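Local coordinates for protein beta-L-arabinobiosidase (Bacteroides thetaiotaomicron, PDB 5MQR) that probably hydrolyses beta-L-arabinofuranosidic linkages during the breakdown of plant pectin, and may also have exo-alpha-sialidase activity, at residues G921-E926 with P930-R935; C940-D943 with F949-A952; F872-T877 with V883-G888; E909-K914 with D972-R977; G995-E1000 with W1005-Q1010. All blocks are in the same frame, centred on the assembly; numbering follows the deposited sequence.

Overall arrangement
All five contacts lie in the MGH1-like glycoside hydrolase region near the C terminus. Contact 3 comes first and closes a short loop between strand 871-872 and helix 890-893. Contact 4 then joins the turn at 909-914 to helix 972-985, closing a loop of 57 residues. Contacts 1 and 2 nest inside that loop, in series. Contact 1 folds the chain back after strand 921-922, and contact 2 lays the next loop on helix 948-964. Contact 5 follows and closes a short loop between strand 991-992 and helix 1022-1029. No two contacts cross in sequence. Contact 1 touches all the others: Glu926 pairs with Arg884, Arg935 with Asp943, and Arg933 with Asp999 and Glu1000, while Leu922 packs on Ile910.

Contact 1: G921-E926 with P930-R935; sequences GLTTAE and PEFRTR
Phe932 sets the edge of its ring against Ala925 O, and this is the tight part of the contact. Its CE2 lies 3.3 Å from Ala925 O, which sits in the ring plane. Its CD2 is 3.4 Å from Glu926 O. CG of Phe932 is anti to the backbone N (chi1 -177°), and this carries the ring across to the other segment. The methyl CG2 of Thr923 closes the far end, 4.0 Å from CZ of Phe932. Thr923 OG1 also bonds Ala925 O at 2.9 Å, coming from above the carbonyl plane. The 921-926 segment begins with the second strand of the short hairpin 917-918/921-922 and runs on into a loop, where the chain turns back on itself. Away from the ring the packing gives way to polar links on a more open side, where Pro930 and Thr934 are exposed. There Arg935 reaches back within its own segment with two nitrogens. NH2 makes a 2.8 Å salt bridge to Glu931 OE1, and NH1 bonds Glu931 O at 3.0 Å. Thr934 OG1 shares that carbonyl oxygen at 2.8 Å. Arg935 NH1 also forms a salt bridge to Asp943.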
# COMPACT_ATOMS: atom_id res chain seq x y z
N GLY A 921 28.84 11.18 -17.39
CA GLY A 921 27.57 11.72 -17.90
C GLY A 921 27.69 12.44 -19.24
O GLY A 921 28.37 11.96 -20.14
N LEU A 922 27.08 13.61 -19.34
CA LEU A 922 26.87 14.31 -20.61
C LEU A 922 27.79 15.52 -20.69
O LEU A 922 27.81 16.35 -19.77
CB LEU A 922 25.42 14.78 -20.74
CG LEU A 922 24.39 13.65 -20.74
CD1 LEU A 922 23.02 14.19 -20.42
CD2 LEU A 922 24.35 12.89 -22.05
N THR A 923 28.55 15.59 -21.78
CA THR A 923 29.47 16.69 -22.01
C THR A 923 28.68 17.90 -22.51
O THR A 923 27.49 17.77 -22.90
CB THR A 923 30.52 16.30 -23.04
OG1 THR A 923 29.86 15.78 -24.20
CG2 THR A 923 31.48 15.25 -22.49
N THR A 924 29.30 19.08 -22.42
CA THR A 924 28.72 20.32 -22.95
C THR A 924 29.03 20.53 -24.43
O THR A 924 28.46 21.43 -25.04
CB THR A 924 29.19 21.56 -22.18
OG1 THR A 924 30.57 21.40 -21.80
CG2 THR A 924 28.33 21.77 -20.96
N ALA A 925 29.90 19.71 -25.00
CA ALA A 925 30.28 19.80 -26.40
C ALA A 925 30.68 18.42 -26.87
O ALA A 925 31.15 17.59 -26.09
CB ALA A 925 31.44 20.77 -26.59
N GLU A 926 30.47 18.16 -28.15
CA GLU A 926 30.75 16.84 -28.68
C GLU A 926 32.24 16.49 -28.50
O GLU A 926 33.11 17.29 -28.82
CB GLU A 926 30.32 16.73 -30.14
CG GLU A 926 31.01 17.71 -31.08
CD GLU A 926 30.50 17.65 -32.49
OE1 GLU A 926 29.96 16.60 -32.91
OE2 GLU A 926 30.67 18.67 -33.18
N PRO A 930 37.68 19.05 -32.46
CA PRO A 930 39.09 19.33 -32.17
C PRO A 930 39.34 20.41 -31.12
O PRO A 930 40.39 20.42 -30.50
CB PRO A 930 39.68 19.76 -33.54
CG PRO A 930 38.69 19.29 -34.57
CD PRO A 930 37.36 19.22 -33.89
N GLU A 931 38.41 21.35 -30.97
CA GLU A 931 38.49 22.34 -29.89
C GLU A 931 37.92 21.91 -28.53
O GLU A 931 37.84 22.74 -27.60
CB GLU A 931 37.86 23.66 -30.33
CG GLU A 931 38.43 24.24 -31.63
CD GLU A 931 37.69 25.50 -32.07
OE1 GLU A 931 37.35 26.33 -31.19
OE2 GLU A 931 37.44 25.67 -33.30
N PHE A 932 37.54 20.63 -28.39
CA PHE A 932 37.01 20.09 -27.12
C PHE A 932 38.03 20.28 -26.01
O PHE A 932 39.14 19.79 -26.10
CB PHE A 932 36.67 18.59 -27.27
CG PHE A 932 36.05 17.98 -26.03
CD1 PHE A 932 36.86 17.41 -25.04
CD2 PHE A 932 34.66 17.96 -25.85
CE1 PHE A 932 36.29 16.85 -23.90
CE2 PHE A 932 34.10 17.39 -24.72
CZ PHE A 932 34.91 16.84 -23.74
N ARG A 933 37.62 21.01 -24.97
CA ARG A 933 38.43 21.29 -23.77
C ARG A 933 39.87 21.72 -24.05
O ARG A 933 40.83 21.17 -23.53
CB ARG A 933 38.35 20.13 -22.77
CG ARG A 933 36.94 19.94 -22.20
CD ARG A 933 36.89 18.99 -21.01
NE ARG A 933 37.61 19.56 -19.86
CZ ARG A 933 38.18 18.86 -18.88
NH1 ARG A 933 38.11 17.53 -18.82
NH2 ARG A 933 38.82 19.53 -17.92
N THR A 934 39.97 22.75 -24.89
CA THR A 934 41.25 23.36 -25.25
C THR A 934 41.45 24.75 -24.64
O THR A 934 42.43 25.40 -24.99
CB THR A 934 41.39 23.48 -26.79
OG1 THR A 934 40.23 24.14 -27.32
CG2 THR A 934 41.55 22.08 -27.44
N ARG A 935 40.57 25.20 -23.75
CA ARG A 935 40.67 26.56 -23.19
C ARG A 935 41.12 26.61 -21.73
O ARG A 935 40.84 27.59 -21.03
CB ARG A 935 39.35 27.29 -23.37
CG ARG A 935 39.05 27.60 -24.82
CD ARG A 935 37.55 27.81 -25.02
NE ARG A 935 37.22 27.94 -26.43
CZ ARG A 935 37.19 26.94 -27.30
NH1 ARG A 935 37.46 25.67 -26.92
NH2 ARG A 935 36.88 27.20 -28.57

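Contact 2: C940-D943 with F949-A952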
# COMPACT_ATOMS: atom_id res chain seq x y z
N CYS A 940 36.09 27.74 -15.07
CA CYS A 940 34.71 27.63 -15.59
C CYS A 940 34.58 27.73 -17.10
O CYS A 940 34.12 28.75 -17.62
CB CYS A 940 33.78 28.62 -14.88
SG CYS A 940 33.76 28.41 -13.08
N GLU A 941 34.96 26.66 -17.80
CA GLU A 941 34.94 26.60 -19.25
C GLU A 941 33.82 25.68 -19.74
O GLU A 941 33.65 24.59 -19.19
CB GLU A 941 36.28 26.10 -19.80
CG GLU A 941 37.52 26.75 -19.20
CD GLU A 941 37.95 26.14 -17.85
OE1 GLU A 941 37.53 24.99 -17.51
OE2 GLU A 941 38.70 26.84 -17.12
N TRP A 942 33.11 26.10 -20.79
CA TRP A 942 31.94 25.39 -21.32
C TRP A 942 32.21 24.70 -22.66
O TRP A 942 31.27 24.38 -23.41
CB TRP A 942 30.76 26.36 -21.44
CG TRP A 942 30.14 26.70 -20.14
CD1 TRP A 942 30.65 27.49 -19.16
CD2 TRP A 942 28.85 26.27 -19.67
NE1 TRP A 942 29.77 27.56 -18.10
CE2 TRP A 942 28.66 26.82 -18.39
CE3 TRP A 942 27.83 25.48 -20.21
CZ2 TRP A 942 27.50 26.63 -17.65
CZ3 TRP A 942 26.70 25.26 -19.47
CH2 TRP A 942 26.53 25.84 -18.21
N ASP A 943 33.48 24.40 -22.91
CA ASP A 943 33.90 23.73 -24.15
C ASP A 943 34.03 22.22 -24.01
O ASP A 943 34.84 21.59 -24.72
CB ASP A 943 35.19 24.37 -24.71
CG ASP A 943 36.38 24.26 -23.78
OD1 ASP A 943 36.20 24.02 -22.55
OD2 ASP A 943 37.51 24.43 -24.32
N PHE A 949 24.11 22.34 -14.78
CA PHE A 949 23.18 23.29 -15.44
C PHE A 949 22.73 22.74 -16.78
O PHE A 949 21.53 22.70 -17.08
CB PHE A 949 23.88 24.63 -15.66
CG PHE A 949 22.98 25.74 -16.15
CD1 PHE A 949 22.58 25.80 -17.49
CD2 PHE A 949 22.62 26.78 -15.29
CE1 PHE A 949 21.81 26.85 -17.96
CE2 PHE A 949 21.84 27.84 -15.76
CZ PHE A 949 21.44 27.88 -17.09
N ALA A 950 23.71 22.28 -17.55
CA ALA A 950 23.49 21.71 -18.88
C ALA A 950 22.88 20.32 -18.86
O ALA A 950 21.96 20.04 -19.62
CB ALA A 950 24.81 21.66 -19.65
N SER A 951 23.45 19.43 -18.04
CA SER A 951 22.90 18.08 -17.91
C SER A 951 21.38 18.15 -17.59
O SER A 951 20.55 17.43 -18.16
CB SER A 951 23.65 17.29 -16.83
OG SER A 951 25.00 17.14 -17.19
N ALA A 952 21.02 19.07 -16.71
CA ALA A 952 19.62 19.25 -16.33
C ALA A 952 18.75 19.73 -17.50
O ALA A 952 17.61 19.23 -17.67
CB ALA A 952 19.51 20.21 -15.15
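Trp942 points the edge of its six-membered ring toward the face of Phe949. The planes stand at 81°, close to perpendicular, and the centroids are 6.0 Å apart. The pair is therefore an offset edge-to-face (T-shaped) arrangement. The atom that leads is Trp942 CH2. It lies 4.0 Å from Phe949 CD1 and 3.9 Å from Phe949 CB, which sits near the plane of the indole, at its edge. CG of Phe949 is anti to the backbone N (chi1 -172°), and this turns the face of the ring toward the edge of the indole. Next to CH2, Trp942 CZ3 meets the methyl CB of Ala950 at 4.1 Å. Phe949 and Ala950 belong to the first turn of helix 948-964, so the indole from the preceding loop lies against the start of that helix. All three touching residues are buried. Trp942 also stacks with Trp947. Phe949 takes a second edge-to-face partner in His714, and its ring meets that of His1018. The backbone at Glu941 is held too, as its O accepts from NE1 of Trp947.

Contact 3: F872-T877 with V883-G888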
# COMPACT_ATOMS: atom_id res chain seq x y z
N PHE A 872 20.95 21.08 -34.05
CA PHE A 872 20.73 22.50 -33.83
C PHE A 872 21.99 23.11 -33.27
O PHE A 872 22.53 22.62 -32.29
CB PHE A 872 19.59 22.76 -32.84
CG PHE A 872 18.24 22.47 -33.40
CD1 PHE A 872 17.67 23.32 -34.32
CD2 PHE A 872 17.53 21.34 -32.98
CE1 PHE A 872 16.41 23.05 -34.83
CE2 PHE A 872 16.26 21.07 -33.49
CZ PHE A 872 15.70 21.93 -34.42
N GLU A 873 22.45 24.18 -33.91
CA GLU A 873 23.73 24.78 -33.58
C GLU A 873 23.67 26.30 -33.69
O GLU A 873 22.81 26.87 -34.37
CB GLU A 873 24.82 24.23 -34.50
CG GLU A 873 25.05 22.73 -34.37
CD GLU A 873 26.15 22.19 -35.28
OE1 GLU A 873 26.84 23.00 -35.94
OE2 GLU A 873 26.34 20.95 -35.33
N THR A 874 24.61 26.94 -33.00
CA THR A 874 24.80 28.37 -33.00
C THR A 874 25.09 28.85 -34.41
O THR A 874 25.79 28.18 -35.17
CB THR A 874 25.99 28.76 -32.13
OG1 THR A 874 25.72 28.40 -30.77
CG2 THR A 874 26.27 30.25 -32.20
N MSE A 875 24.50 29.97 -34.78
CA MSE A 875 24.73 30.56 -36.10
C MSE A 875 25.62 31.74 -35.81
O MSE A 875 25.24 32.65 -35.07
CB MSE A 875 23.33 30.78 -36.70
CG MSE A 875 23.23 31.26 -38.14
SE MSE A 875 24.20 30.12 -39.45
CE MSE A 875 23.37 28.38 -39.40
N ARG A 876 26.85 31.69 -36.31
CA ARG A 876 27.75 32.85 -36.26
C ARG A 876 27.32 33.85 -37.35
O ARG A 876 26.42 33.57 -38.15
CB ARG A 876 29.23 32.44 -36.41
CG ARG A 876 29.73 31.50 -35.31
CD ARG A 876 31.25 31.48 -35.25
NE ARG A 876 31.78 30.65 -34.15
CZ ARG A 876 32.59 29.59 -34.28
NH1 ARG A 876 33.01 29.15 -35.46
NH2 ARG A 876 32.99 28.96 -33.19
N THR A 877 27.97 35.02 -37.36
CA THR A 877 27.69 36.11 -38.29
C THR A 877 27.39 35.66 -39.73
O THR A 877 26.45 36.15 -40.34
CB THR A 877 28.88 37.09 -38.31
OG1 THR A 877 29.31 37.33 -36.96
CG2 THR A 877 28.49 38.42 -39.00
N VAL A 883 29.68 23.03 -34.62
CA VAL A 883 29.98 22.28 -33.41
C VAL A 883 28.68 21.85 -32.75
O VAL A 883 27.77 22.66 -32.53
CB VAL A 883 30.88 23.09 -32.44
CG1 VAL A 883 30.26 24.42 -32.04
CG2 VAL A 883 31.25 22.25 -31.22
N ARG A 884 28.56 20.56 -32.48
CA ARG A 884 27.44 20.03 -31.74
C ARG A 884 27.70 20.27 -30.26
O ARG A 884 28.72 19.79 -29.71
CB ARG A 884 27.25 18.54 -32.00
CG ARG A 884 27.01 18.14 -33.44
CD ARG A 884 26.68 16.66 -33.49
NE ARG A 884 26.46 16.15 -34.84
CZ ARG A 884 27.40 15.89 -35.75
NH1 ARG A 884 28.69 16.12 -35.48
NH2 ARG A 884 27.05 15.42 -36.93
N GLU A 885 26.80 21.02 -29.63
CA GLU A 885 26.90 21.34 -28.19
C GLU A 885 25.65 20.89 -27.47
O GLU A 885 24.63 20.64 -28.09
CB GLU A 885 27.13 22.85 -27.99
CG GLU A 885 28.45 23.36 -28.57
CD GLU A 885 28.55 24.88 -28.56
OE1 GLU A 885 27.65 25.57 -29.09
OE2 GLU A 885 29.56 25.38 -28.02
N ALA A 886 25.72 20.83 -26.15
CA ALA A 886 24.55 20.47 -25.35
C ALA A 886 23.40 21.46 -25.56
O ALA A 886 22.23 21.07 -25.47
CB ALA A 886 24.90 20.40 -23.86
N ILE A 887 23.76 22.72 -25.86
CA ILE A 887 22.75 23.75 -26.11
C ILE A 887 21.85 23.40 -27.29
O ILE A 887 20.74 23.88 -27.35
CB ILE A 887 23.31 25.18 -26.27
CG1 ILE A 887 24.26 25.31 -27.46
CG2 ILE A 887 23.96 25.63 -24.97
CD1 ILE A 887 24.56 26.76 -27.86
N GLY A 888 22.32 22.56 -28.20
CA GLY A 888 21.49 22.09 -29.32
C GLY A 888 20.29 21.22 -28.95
O GLY A 888 19.43 20.96 -29.81
O HOH W 1 24.89 22.87 -30.68
O HOH W 2 20.25 19.40 -31.83
O HOH W 3 26.34 24.91 -31.42
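Thr874, Val883 and Glu885 meet round one water, W3. It accepts from Thr874 N at 3.1 Å. It also bonds Val883 O at 2.9 Å and Glu885 OE1 at 2.8 Å. Two more waters extend the seam. W1 takes the N-H of Glu885 at 2.9 Å and bonds Phe872 O, also at 2.9 Å. W2 accepts from Phe872 N at 2.9 Å and donates to Gly888 O at 2.7 Å. One direct bond joins the segments: Val883 N to Glu873 OE1, 3.1 Å and weak, with an angle of only 122°. The extended chain of Glu873, with CG anti to the carbonyl carbon (chi1 -62°), brings its carboxylate alongside the Val883 backbone. Glu873 OE2 touches CG of Arg884, but its hydrogen bond goes to His869 ND1. The guanidinium of Arg884 reaches Glu926 in a salt bridge. Thr874 OG1 and Glu885 OE1 both bond Ser810 OG, while CD1 of Ile887 packs beside the Thr874 hydroxyl. At the other end Gly888, which has no side chain, brings its CA close to Phe872 O. Gly888 N bonds Glu885 O, at the start of the 3-10 segment 886-888. The loop thus leaves the end of strand 871-872, folds back through waters and leads by a 3-10 turn toward helix 890-893, in a domain expected to have the (alpha/alpha)6 barrel of six-hairpin glycosidases.

Contact 4: E909-K914 with D972-R977; sequences EIMDEK and DSVYFR
A 3-10 segment and the loop after it pack on the N-terminal part of helix 972-985, where Ile910 and Met911 meet Val974. The contact thus joins the connection between helix 901-904 and strand 917-918 to a helix that follows much later in the chain. Val974 is the common partner and uses both of its methyls. CG1, anti to the backbone N (chi1 174°), meets Ile910 CG2 at 3.9 Å and Met911 CG at 4.1 Å. CG2 faces the selenium of Met911, which is a selenomethionine, with SE 4.0 Å away. The Met911 chain is bent at its third torsion (chi3 -81°) and crosses Val974 at about a right angle. Ile910 offers only its CG2 branch to Val974. The rest of its side chain leads away, to Thr954 and Met958 on helix 948-964. The turn that follows is held by its own bond. Asp912 OD1 accepts from Lys914 N at 2.9 Å, from above the carboxylate plane, and this makes an Asx turn. Behind the helix Tyr975 and Phe976 pack on helix 1022-1029 at Leu1029. Ile910 is buried, Val974 partly exposed and Met911 exposed, so the contact runs from the interior to the surface. Three apolar groups meet with nothing polar between them, so the fit rests on shape and dispersion rather than on directed bonds.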
# COMPACT_ATOMS: atom_id res chain seq x y z
N GLU A 909 23.46 11.30 -30.53
CA GLU A 909 24.72 11.73 -29.93
C GLU A 909 24.77 11.53 -28.41
O GLU A 909 25.84 11.55 -27.82
CB GLU A 909 25.03 13.18 -30.29
CG GLU A 909 25.12 13.41 -31.79
CD GLU A 909 26.12 12.47 -32.45
OE1 GLU A 909 27.32 12.57 -32.12
OE2 GLU A 909 25.69 11.61 -33.28
N ILE A 910 23.63 11.29 -27.80
CA ILE A 910 23.56 10.92 -26.40
C ILE A 910 24.27 9.58 -26.13
O ILE A 910 24.87 9.41 -25.06
CB ILE A 910 22.09 10.89 -25.92
CG1 ILE A 910 21.47 12.29 -25.99
CG2 ILE A 910 21.95 10.37 -24.50
CD1 ILE A 910 22.14 13.37 -25.16
N MSE A 911 24.24 8.67 -27.10
CA MSE A 911 24.77 7.32 -26.90
C MSE A 911 26.09 7.11 -27.57
O MSE A 911 26.58 6.00 -27.61
CB MSE A 911 23.77 6.31 -27.46
CG MSE A 911 22.35 6.62 -26.98
SE MSE A 911 21.09 5.45 -27.93
CE MSE A 911 20.99 6.48 -29.59
N ASP A 912 26.70 8.17 -28.09
CA ASP A 912 27.95 8.07 -28.82
C ASP A 912 29.05 8.69 -28.00
O ASP A 912 28.97 9.84 -27.62
CB ASP A 912 27.82 8.79 -30.16
CG ASP A 912 28.99 8.47 -31.14
OD1 ASP A 912 30.08 8.00 -30.74
OD2 ASP A 912 28.80 8.73 -32.36
N GLU A 913 30.11 7.92 -27.77
CA GLU A 913 31.31 8.40 -27.07
C GLU A 913 32.03 9.54 -27.79
O GLU A 913 32.81 10.24 -27.18
CB GLU A 913 32.32 7.26 -26.93
CG GLU A 913 31.90 6.22 -25.90
CD GLU A 913 32.91 5.09 -25.75
OE1 GLU A 913 33.78 4.93 -26.66
OE2 GLU A 913 32.80 4.37 -24.73
N LYS A 914 31.80 9.65 -29.09
CA LYS A 914 32.33 10.75 -29.88
C LYS A 914 31.41 11.95 -29.83
O LYS A 914 31.79 13.05 -30.23
CB LYS A 914 32.53 10.29 -31.32
CG LYS A 914 33.41 9.06 -31.44
CD LYS A 914 34.77 9.32 -30.81
CE LYS A 914 35.83 8.31 -31.25
NZ LYS A 914 37.18 8.64 -30.73
N ASP A 972 14.21 3.75 -22.42
CA ASP A 972 14.24 4.04 -20.99
C ASP A 972 15.64 3.81 -20.37
O ASP A 972 16.09 4.62 -19.55
CB ASP A 972 13.16 3.24 -20.24
CG ASP A 972 11.74 3.69 -20.58
OD1 ASP A 972 11.58 4.67 -21.32
OD2 ASP A 972 10.77 3.04 -20.10
N SER A 973 16.32 2.73 -20.78
CA SER A 973 17.65 2.41 -20.26
C SER A 973 18.61 3.53 -20.45
O SER A 973 19.45 3.77 -19.58
CB SER A 973 18.24 1.17 -20.93
OG SER A 973 17.50 0.07 -20.50
N VAL A 974 18.52 4.18 -21.60
CA VAL A 974 19.38 5.29 -21.88
C VAL A 974 19.12 6.47 -20.94
O VAL A 974 20.07 7.06 -20.42
CB VAL A 974 19.30 5.73 -23.36
CG1 VAL A 974 20.11 7.01 -23.60
CG2 VAL A 974 19.84 4.61 -24.25
N TYR A 975 17.86 6.83 -20.76
CA TYR A 975 17.52 7.93 -19.87
C TYR A 975 17.93 7.58 -18.43
O TYR A 975 18.54 8.40 -17.72
CB TYR A 975 16.02 8.30 -19.94
CG TYR A 975 15.62 9.30 -18.89
CD1 TYR A 975 15.72 10.68 -19.12
CD2 TYR A 975 15.17 8.88 -17.66
CE1 TYR A 975 15.38 11.60 -18.12
CE2 TYR A 975 14.82 9.78 -16.67
CZ TYR A 975 14.92 11.14 -16.89
OH TYR A 975 14.57 12.01 -15.88
N PHE A 976 17.59 6.37 -18.00
CA PHE A 976 17.91 5.92 -16.65
C PHE A 976 19.40 5.97 -16.40
O PHE A 976 19.83 6.44 -15.35
CB PHE A 976 17.43 4.48 -16.39
CG PHE A 976 17.63 4.03 -14.96
CD1 PHE A 976 18.82 3.41 -14.57
CD2 PHE A 976 16.65 4.26 -14.01
CE1 PHE A 976 19.02 3.03 -13.26
CE2 PHE A 976 16.83 3.84 -12.70
CZ PHE A 976 18.02 3.24 -12.31
N ARG A 977 20.16 5.49 -17.37
CA ARG A 977 21.61 5.42 -17.26
C ARG A 977 22.22 6.81 -17.09
O ARG A 977 23.13 6.98 -16.29
CB ARG A 977 22.21 4.67 -18.46
CG ARG A 977 23.73 4.45 -18.43
CD ARG A 977 24.18 3.74 -17.15
NE ARG A 977 25.63 3.55 -17.11
CZ ARG A 977 26.36 3.31 -16.01
NH1 ARG A 977 25.81 3.24 -14.79
NH2 ARG A 977 27.68 3.16 -16.13

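Contact 5: G995-E1000 with W1005-Q1010; sequences GEYLDE and WLKGDQ
Tyr997 and Leu1006 share the one backbone hydrogen bond across the contact. Leu1006 N gives its N-H to Tyr997 O at 2.9 Å, nearly straight at 175° and in the carbonyl plane. A single beta bridge pairs Leu998 with Trp1005. Two CH-pi contacts accompany it. Leu1006 CD1 lies over the face of the Tyr997 ring, 3.8 Å from the centroid. Tyr997 CG sits between its backbone N and carbonyl carbon (chi1 75°), and this brings the ring back over the leucine. Leu998 CD2 lies 3.7 Å from the centroid of the six-membered ring of Trp1005, 20° off the normal. The opposite face of that ring carries Gly995 N, 3.4 Å above the plane, so the indole is held between the two. Polar ends mostly point elsewhere. Tyr997 OH bonds Glu941 OE1 and Cys940 N. Lys1007 NZ bonds Gly938 O and stays 5.0 Å from Glu996 OE1, while Glu996 OE2 rests against Lys1007 CG at 3.6 Å but is hydrogen-bonded to Ser1013 OG and forms a salt bridge to Arg1012. Two turns shape the second segment: type I from Trp1005 to Gly1008 and type II' from Lys1007 to Gln1010. The contact lies between strand 991-992 and helix 1022-1029. Backbone bonds from Leu998 to Ile946 and from Glu1000 to Tyr920 tie it to the loop before helix 948-964 and to the hairpin 917-918/921-922.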
# COMPACT_ATOMS: atom_id res chain seq x y z
N GLY A 995 28.64 20.60 -7.04
CA GLY A 995 29.55 21.70 -7.35
C GLY A 995 29.23 22.33 -8.69
O GLY A 995 28.12 22.19 -9.21
N GLU A 996 30.22 23.01 -9.24
CA GLU A 996 30.02 23.83 -10.42
C GLU A 996 30.09 23.03 -11.71
O GLU A 996 29.17 23.09 -12.53
CB GLU A 996 30.99 25.00 -10.42
CG GLU A 996 30.80 25.92 -9.23
CD GLU A 996 31.80 27.06 -9.23
OE1 GLU A 996 31.82 27.87 -10.21
OE2 GLU A 996 32.57 27.12 -8.25
N TYR A 997 31.19 22.32 -11.91
CA TYR A 997 31.40 21.50 -13.09
C TYR A 997 32.50 20.49 -12.84
O TYR A 997 33.31 20.67 -11.93
CB TYR A 997 31.72 22.37 -14.32
CG TYR A 997 33.11 23.01 -14.42
CD1 TYR A 997 33.66 23.78 -13.39
CD2 TYR A 997 33.83 22.91 -15.60
CE1 TYR A 997 34.91 24.37 -13.53
CE2 TYR A 997 35.08 23.50 -15.75
CZ TYR A 997 35.62 24.23 -14.72
OH TYR A 997 36.86 24.83 -14.90
N LEU A 998 32.53 19.44 -13.65
CA LEU A 998 33.46 18.33 -13.41
C LEU A 998 34.03 17.73 -14.69
O LEU A 998 33.48 17.88 -15.79
CB LEU A 998 32.75 17.22 -12.61
CG LEU A 998 31.56 16.59 -13.33
CD1 LEU A 998 31.66 15.08 -13.34
CD2 LEU A 998 30.21 17.02 -12.78
N ASP A 999 35.13 17.02 -14.51
CA ASP A 999 35.83 16.34 -15.58
C ASP A 999 35.00 15.15 -16.08
O ASP A 999 34.57 14.32 -15.28
CB ASP A 999 37.20 15.90 -15.09
CG ASP A 999 38.06 15.34 -16.19
OD1 ASP A 999 37.72 14.29 -16.76
OD2 ASP A 999 39.08 15.98 -16.51
N GLU A 1000 34.77 15.09 -17.39
CA GLU A 1000 33.88 14.11 -17.99
C GLU A 1000 34.41 12.67 -17.95
O GLU A 1000 33.61 11.71 -17.93
CB GLU A 1000 33.51 14.51 -19.44
CG GLU A 1000 34.56 14.22 -20.53
CD GLU A 1000 35.80 15.14 -20.53
OE1 GLU A 1000 35.81 16.19 -19.82
OE2 GLU A 1000 36.76 14.83 -21.29
N TRP A 1005 35.63 17.03 -9.63
CA TRP A 1005 34.98 18.35 -9.55
C TRP A 1005 36.07 19.41 -9.69
O TRP A 1005 37.02 19.44 -8.93
CB TRP A 1005 34.20 18.50 -8.24
CG TRP A 1005 32.91 17.75 -8.24
CD1 TRP A 1005 32.67 16.54 -7.69
CD2 TRP A 1005 31.67 18.16 -8.84
NE1 TRP A 1005 31.38 16.17 -7.90
CE2 TRP A 1005 30.74 17.14 -8.62
CE3 TRP A 1005 31.27 19.29 -9.57
CZ2 TRP A 1005 29.42 17.23 -9.05
CZ3 TRP A 1005 29.97 19.36 -10.02
CH2 TRP A 1005 29.06 18.34 -9.76
N LEU A 1006 35.93 20.24 -10.72
CA LEU A 1006 37.07 21.01 -11.21
C LEU A 1006 37.52 22.24 -10.39
O LEU A 1006 38.56 22.79 -10.68
CB LEU A 1006 36.87 21.38 -12.67
CG LEU A 1006 36.96 20.16 -13.60
CD1 LEU A 1006 36.19 20.37 -14.90
CD2 LEU A 1006 38.42 19.81 -13.86
N LYS A 1007 36.77 22.66 -9.39
CA LYS A 1007 37.32 23.59 -8.38
C LYS A 1007 37.92 22.87 -7.17
O LYS A 1007 38.27 23.52 -6.19
CB LYS A 1007 36.25 24.56 -7.91
CG LYS A 1007 35.65 25.40 -9.02
CD LYS A 1007 36.62 26.44 -9.53
CE LYS A 1007 35.92 27.34 -10.53
NZ LYS A 1007 36.77 28.48 -10.90
N GLY A 1008 38.07 21.55 -7.21
CA GLY A 1008 38.64 20.84 -6.06
C GLY A 1008 37.90 21.10 -4.75
O GLY A 1008 36.68 21.00 -4.67
N ASP A 1009 38.67 21.46 -3.72
CA ASP A 1009 38.10 21.70 -2.39
C ASP A 1009 37.73 23.17 -2.14
O ASP A 1009 37.44 23.51 -1.01
CB ASP A 1009 39.07 21.23 -1.32
CG ASP A 1009 39.35 19.76 -1.41
OD1 ASP A 1009 38.40 19.00 -1.50
OD2 ASP A 1009 40.53 19.37 -1.37
N GLN A 1010 37.72 24.02 -3.17
CA GLN A 1010 37.39 25.44 -3.00
C GLN A 1010 35.95 25.61 -2.49
O GLN A 1010 35.01 24.95 -2.95
CB GLN A 1010 37.57 26.23 -4.29
CG GLN A 1010 38.99 26.31 -4.81
CD GLN A 1010 39.09 26.94 -6.20
OE1 GLN A 1010 38.49 27.96 -6.47
NE2 GLN A 1010 39.88 26.33 -7.07